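Protease (Penicillium cyclopium, PDB 5Z6O) cleaves proteins as a subtilisin-family serine protease of the proteinase K kind, probably including casein, gelatin and type IV collagen. Local coordinates at residues 193-207 with 264-276. Residues are numbered along the deposited sequence; the frame is centred on the assembly and turned at random.
With CA (calcium ion), chain B.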
loop_
_atom_site.group_PDB
_atom_site.type_symbol
_atom_site.label_atom_id
_atom_site.label_comp_id
_atom_site.label_asym_id
_atom_site.label_seq_id
_atom_site.Cartn_x
_atom_site.Cartn_y
_atom_site.Cartn_z
ATOM N N SER A 193 11.819 -9.990 10.194
ATOM C CA SER A 193 10.776 -9.082 10.634
ATOM C C SER A 193 11.474 -7.816 11.092
ATOM O O SER A 193 12.359 -7.881 11.947
ATOM C CB SER A 193 9.954 -9.714 11.761
ATOM O OG SER A 193 8.959 -8.827 12.237
ATOM N N ALA A 194 11.111 -6.670 10.510
ATOM C CA ALA A 194 11.792 -5.421 10.840
ATOM C C ALA A 194 11.621 -5.113 12.323
ATOM O O ALA A 194 10.578 -5.389 12.896
ATOM C CB ALA A 194 11.215 -4.276 10.002
ATOM N N SER A 195 12.656 -4.547 12.952
ATOM C CA SER A 195 12.624 -4.409 14.412
ATOM C C SER A 195 11.480 -3.517 14.886
ATOM O O SER A 195 10.964 -3.704 15.994
ATOM C CB SER A 195 13.957 -3.847 14.908
ATOM O OG SER A 195 14.256 -2.625 14.267
ATOM N N PHE A 196 11.092 -2.525 14.087
ATOM C CA PHE A 196 10.053 -1.587 14.497
ATOM C C PHE A 196 8.638 -2.078 14.233
ATOM O O PHE A 196 7.697 -1.419 14.672
ATOM C CB PHE A 196 10.239 -0.254 13.758
ATOM C CG PHE A 196 10.336 -0.412 12.260
ATOM C CD1 PHE A 196 9.177 -0.579 11.495
ATOM C CD2 PHE A 196 11.582 -0.431 11.612
ATOM C CE1 PHE A 196 9.258 -0.762 10.116
ATOM C CE2 PHE A 196 11.677 -0.583 10.214
ATOM C CZ PHE A 196 10.487 -0.756 9.459
ATOM N N THR A 197 8.434 -3.173 13.504
ATOM C CA THR A 197 7.083 -3.453 13.015
ATOM C C THR A 197 6.157 -3.904 14.132
ATOM O O THR A 197 6.554 -4.643 15.034
ATOM C CB THR A 197 7.087 -4.500 11.876
ATOM O OG1 THR A 197 5.779 -4.529 11.273
ATOM C CG2 THR A 197 7.404 -5.909 12.400
ATOM N N ASN A 198 4.910 -3.443 14.065
ATOM C CA ASN A 198 3.862 -4.032 14.881
ATOM C C ASN A 198 3.577 -5.433 14.363
ATOM O O ASN A 198 3.936 -5.776 13.235
ATOM C CB ASN A 198 2.594 -3.169 14.857
ATOM C CG ASN A 198 2.704 -1.915 15.726
ATOM O OD1 ASN A 198 3.716 -1.659 16.366
ATOM N ND2 ASN A 198 1.659 -1.118 15.721
ATOM N N PHE A 199 2.948 -6.257 15.208
ATOM C CA PHE A 199 2.800 -7.688 14.936
ATOM C C PHE A 199 1.493 -8.162 15.556
ATOM O O PHE A 199 0.644 -7.359 15.967
ATOM C CB PHE A 199 3.994 -8.490 15.498
ATOM C CG PHE A 199 4.293 -8.160 16.932
ATOM C CD1 PHE A 199 3.557 -8.749 17.972
ATOM C CD2 PHE A 199 5.272 -7.221 17.242
ATOM C CE1 PHE A 199 3.815 -8.408 19.293
ATOM C CE2 PHE A 199 5.535 -6.889 18.558
ATOM C CZ PHE A 199 4.803 -7.476 19.577
ATOM N N GLY A 200 1.326 -9.475 15.618
ATOM C CA GLY A 200 0.177 -10.065 16.276
ATOM C C GLY A 200 -0.783 -10.674 15.283
ATOM O O GLY A 200 -0.571 -10.667 14.070
ATOM N N SER A 201 -1.887 -11.164 15.832
ATOM C CA SER A 201 -2.792 -11.974 15.047
ATOM C C SER A 201 -3.594 -11.151 14.043
ATOM O O SER A 201 -4.194 -11.731 13.138
ATOM C CB SER A 201 -3.734 -12.738 15.974
ATOM O OG SER A 201 -4.593 -11.835 16.649
ATOM N N VAL A 202 -3.660 -9.828 14.188
ATOM C CA VAL A 202 -4.408 -9.072 13.182
ATOM C C VAL A 202 -3.596 -8.842 11.917
ATOM O O VAL A 202 -4.161 -8.400 10.919
ATOM C CB VAL A 202 -4.895 -7.687 13.654
ATOM C CG1 VAL A 202 -5.843 -7.843 14.798
ATOM C CG2 VAL A 202 -3.742 -6.777 14.035
ATOM N N VAL A 203 -2.290 -9.114 11.940
ATOM C CA VAL A 203 -1.475 -8.933 10.742
ATOM C C VAL A 203 -1.817 -10.014 9.723
ATOM O O VAL A 203 -1.788 -11.213 10.026
ATOM C CB VAL A 203 0.016 -8.946 11.110
ATOM C CG1 VAL A 203 0.896 -9.031 9.846
ATOM C CG2 VAL A 203 0.358 -7.689 11.873
ATOM N N ASP A 204 -2.120 -9.600 8.495
ATOM C CA ASP A 204 -2.464 -10.557 7.457
ATOM C C ASP A 204 -1.221 -11.096 6.753
ATOM O O ASP A 204 -1.177 -12.282 6.378
ATOM C CB ASP A 204 -3.406 -9.896 6.436
ATOM C CG ASP A 204 -4.769 -9.584 7.048
ATOM O OD1 ASP A 204 -5.505 -10.557 7.309
ATOM O OD2 ASP A 204 -5.062 -8.414 7.364
ATOM N N LEU A 205 -0.214 -10.245 6.536
ATOM C CA LEU A 205 1.043 -10.708 5.924
ATOM C C LEU A 205 2.104 -9.615 6.044
ATOM O O LEU A 205 1.828 -8.489 6.462
ATOM C CB LEU A 205 0.863 -11.115 4.455
ATOM C CG LEU A 205 0.549 -10.001 3.481
ATOM C CD1 LEU A 205 1.072 -10.392 2.072
ATOM C CD2 LEU A 205 -0.968 -9.782 3.358
ATOM N N TYR A 206 3.325 -9.978 5.665
ATOM C CA TYR A 206 4.485 -9.094 5.570
ATOM C C TYR A 206 4.663 -8.622 4.140
ATOM O O TYR A 206 4.338 -9.338 3.188
ATOM C CB TYR A 206 5.800 -9.811 5.981
ATOM C CG TYR A 206 5.993 -9.910 7.491
ATOM C CD1 TYR A 206 5.314 -10.890 8.253
ATOM C CD2 TYR A 206 6.838 -9.004 8.154
ATOM C CE1 TYR A 206 5.482 -10.943 9.660
ATOM C CE2 TYR A 206 7.024 -9.057 9.544
ATOM C CZ TYR A 206 6.355 -10.020 10.277
ATOM O OH TYR A 206 6.586 -10.027 11.634
ATOM N N ALA A 207 5.265 -7.437 4.004
ATOM C CA ALA A 207 5.741 -6.969 2.713
ATOM C C ALA A 207 6.981 -6.149 2.970
ATOM O O ALA A 207 7.189 -5.687 4.102
ATOM C CB ALA A 207 4.675 -6.127 1.991
ATOM N N ILE A 264 9.235 -15.474 6.231
ATOM C CA ILE A 264 9.813 -14.589 7.226
ATOM C C ILE A 264 10.518 -15.402 8.307
ATOM O O ILE A 264 9.978 -16.399 8.825
ATOM C CB ILE A 264 8.737 -13.692 7.847
ATOM C CG1 ILE A 264 8.106 -12.826 6.760
ATOM C CG2 ILE A 264 9.374 -12.748 8.881
ATOM C CD1 ILE A 264 9.070 -11.868 6.082
ATOM N N SER A 265 11.715 -14.960 8.660
ATOM C CA SER A 265 12.538 -15.542 9.701
ATOM C C SER A 265 12.324 -14.753 10.989
ATOM O O SER A 265 12.386 -13.522 10.972
ATOM C CB SER A 265 14.006 -15.483 9.277
ATOM O OG SER A 265 14.858 -16.106 10.226
ATOM N N GLY A 266 12.080 -15.462 12.096
ATOM C CA GLY A 266 11.964 -14.799 13.390
ATOM C C GLY A 266 10.810 -13.827 13.521
ATOM O O GLY A 266 10.952 -12.783 14.161
ATOM N N ALA A 267 9.681 -14.125 12.900
ATOM C CA ALA A 267 8.452 -13.384 13.131
ATOM C C ALA A 267 8.040 -13.516 14.596
ATOM O O ALA A 267 8.136 -14.598 15.161
ATOM C CB ALA A 267 7.313 -13.899 12.249
ATOM N N PRO A 268 7.563 -12.463 15.219
ATOM C CA PRO A 268 7.092 -12.574 16.608
ATOM C C PRO A 268 6.045 -13.671 16.826
ATOM O O PRO A 268 5.319 -14.072 15.910
ATOM C CB PRO A 268 6.521 -11.175 16.883
ATOM C CG PRO A 268 7.321 -10.273 16.003
ATOM C CD PRO A 268 7.561 -11.076 14.728
ATOM N N LYS A 269 5.940 -14.192 18.047
ATOM C CA LYS A 269 5.020 -15.308 18.268
ATOM C C LYS A 269 3.583 -14.852 18.085
ATOM O O LYS A 269 3.224 -13.713 18.417
ATOM C CB LYS A 269 5.198 -15.907 19.670
ATOM C CG LYS A 269 4.599 -15.067 20.784
ATOM C CD LYS A 269 3.880 -15.943 21.820
ATOM C CE LYS A 269 3.453 -15.127 23.044
ATOM N NZ LYS A 269 4.620 -14.507 23.755
ATOM N N GLY A 270 2.770 -15.733 17.516
ATOM C CA GLY A 270 1.406 -15.377 17.212
ATOM C C GLY A 270 1.243 -14.562 15.945
ATOM O O GLY A 270 0.125 -14.119 15.666
ATOM N N THR A 271 2.321 -14.366 15.169
ATOM C CA THR A 271 2.311 -13.565 13.937
ATOM C C THR A 271 2.601 -14.458 12.737
ATOM O O THR A 271 3.466 -15.343 12.801
ATOM C CB THR A 271 3.346 -12.423 14.009
ATOM O OG1 THR A 271 3.112 -11.654 15.189
ATOM C CG2 THR A 271 3.239 -11.474 12.803
ATOM N N THR A 272 1.837 -14.267 11.667
ATOM C CA THR A 272 2.087 -14.976 10.417
ATOM C C THR A 272 3.507 -14.755 9.936
ATOM O O THR A 272 4.126 -13.733 10.219
ATOM C CB THR A 272 1.112 -14.515 9.331
ATOM O OG1 THR A 272 1.330 -15.302 8.166
ATOM C CG2 THR A 272 1.355 -13.051 8.966
ATOM N N THR A 273 4.045 -15.738 9.212
ATOM C CA THR A 273 5.338 -15.566 8.583
ATOM C C THR A 273 5.221 -15.477 7.067
ATOM O O THR A 273 6.229 -15.622 6.381
ATOM C CB THR A 273 6.278 -16.696 8.988
ATOM O OG1 THR A 273 5.758 -17.927 8.500
ATOM C CG2 THR A 273 6.319 -16.797 10.481
ATOM N N LYS A 274 4.024 -15.180 6.553
ATOM C CA LYS A 274 3.775 -15.086 5.115
ATOM C C LYS A 274 4.288 -13.768 4.560
ATOM O O LYS A 274 4.148 -12.722 5.191
ATOM C CB LYS A 274 2.276 -15.210 4.812
ATOM C CG LYS A 274 1.859 -16.700 4.776
ATOM C CD LYS A 274 0.421 -16.914 4.378
ATOM C CE LYS A 274 0.152 -18.408 4.055
ATOM N NZ LYS A 274 -0.074 -18.705 2.583
ATOM N N LEU A 275 4.913 -13.853 3.397
ATOM C CA LEU A 275 5.517 -12.709 2.710
ATOM C C LEU A 275 4.871 -12.554 1.338
ATOM O O LEU A 275 4.765 -13.534 0.597
ATOM C CB LEU A 275 7.025 -12.926 2.538
ATOM C CG LEU A 275 7.725 -11.800 1.703
ATOM C CD1 LEU A 275 7.591 -10.432 2.374
ATOM C CD2 LEU A 275 9.199 -12.172 1.555
ATOM N N LEU A 276 4.517 -11.315 0.971
ATOM C CA LEU A 276 3.903 -11.018 -0.325
ATOM C C LEU A 276 4.658 -11.669 -1.481
ATOM O O LEU A 276 5.870 -11.512 -1.606
ATOM C CB LEU A 276 3.910 -9.502 -0.527
ATOM C CG LEU A 276 3.305 -8.904 -1.822
ATOM C CD1 LEU A 276 1.832 -9.345 -1.935
ATOM C CD2 LEU A 276 3.474 -7.369 -1.774
HETATM CA CA CA B . -7.349 -8.839 8.017
HETATM O O HOH W 1 13.033 -11.455 12.395
HETATM O O HOH W 2 -0.634 -12.637 12.079
HETATM O O HOH W 3 -6.487 -9.817 9.855
HETATM O O HOH W 4 -6.681 -7.232 9.522
HETATM O O HOH W 5 -8.645 -9.410 6.124
HETATM O O HOH W 6 -9.523 -8.099 9.321
HETATM O O HOH W 7 -8.256 -10.969 8.692
#
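With CG anti to its own carbonyl carbon (chi1 -80°), Y206 points its ring at 264-276, between I264 and T271, and T271, its OG1 likewise anti to the carbonyl carbon (chi1 -54°), turns that hydroxyl to the backbone of G200. This is the border of the subtilisin-fold parallel sheet: 205-207 belongs to its edge strand, and a single beta bridge pairs Y206 with L275. Y206 N gives a 2.9 Å hydrogen bond to K274 O, and L276 N returns one to Y206 O.

I264 packs over one face of the Y206 ring, its CG1 in CH-pi contact 4.1 Å from the centroid. At the ring edge, in plane, lies T272 O, 3.2 Å from Y206 CE1; this buried carbonyl has no hydrogen-bond partner. The Y206 OH shares a 2.7 Å hydrogen bond with S193 OG, and P268 CD sits close to both oxygens. Replacing Y206 by alanine is likely to open a gap beside I264 and leave the S193 hydroxyl without this mate.

P268 also sets CB over a face of the F199 ring, offset toward the rim. One water ties G200 O and V203 O to T272 N, while beyond the turn D204 grips the calcium ion through both carboxylate oxygens, V181 O completing the protein ligands. At the start of the 200-203 turn, G200 N donates to T271 OG1 at 2.8 Å, with an N-H...O angle of 152°.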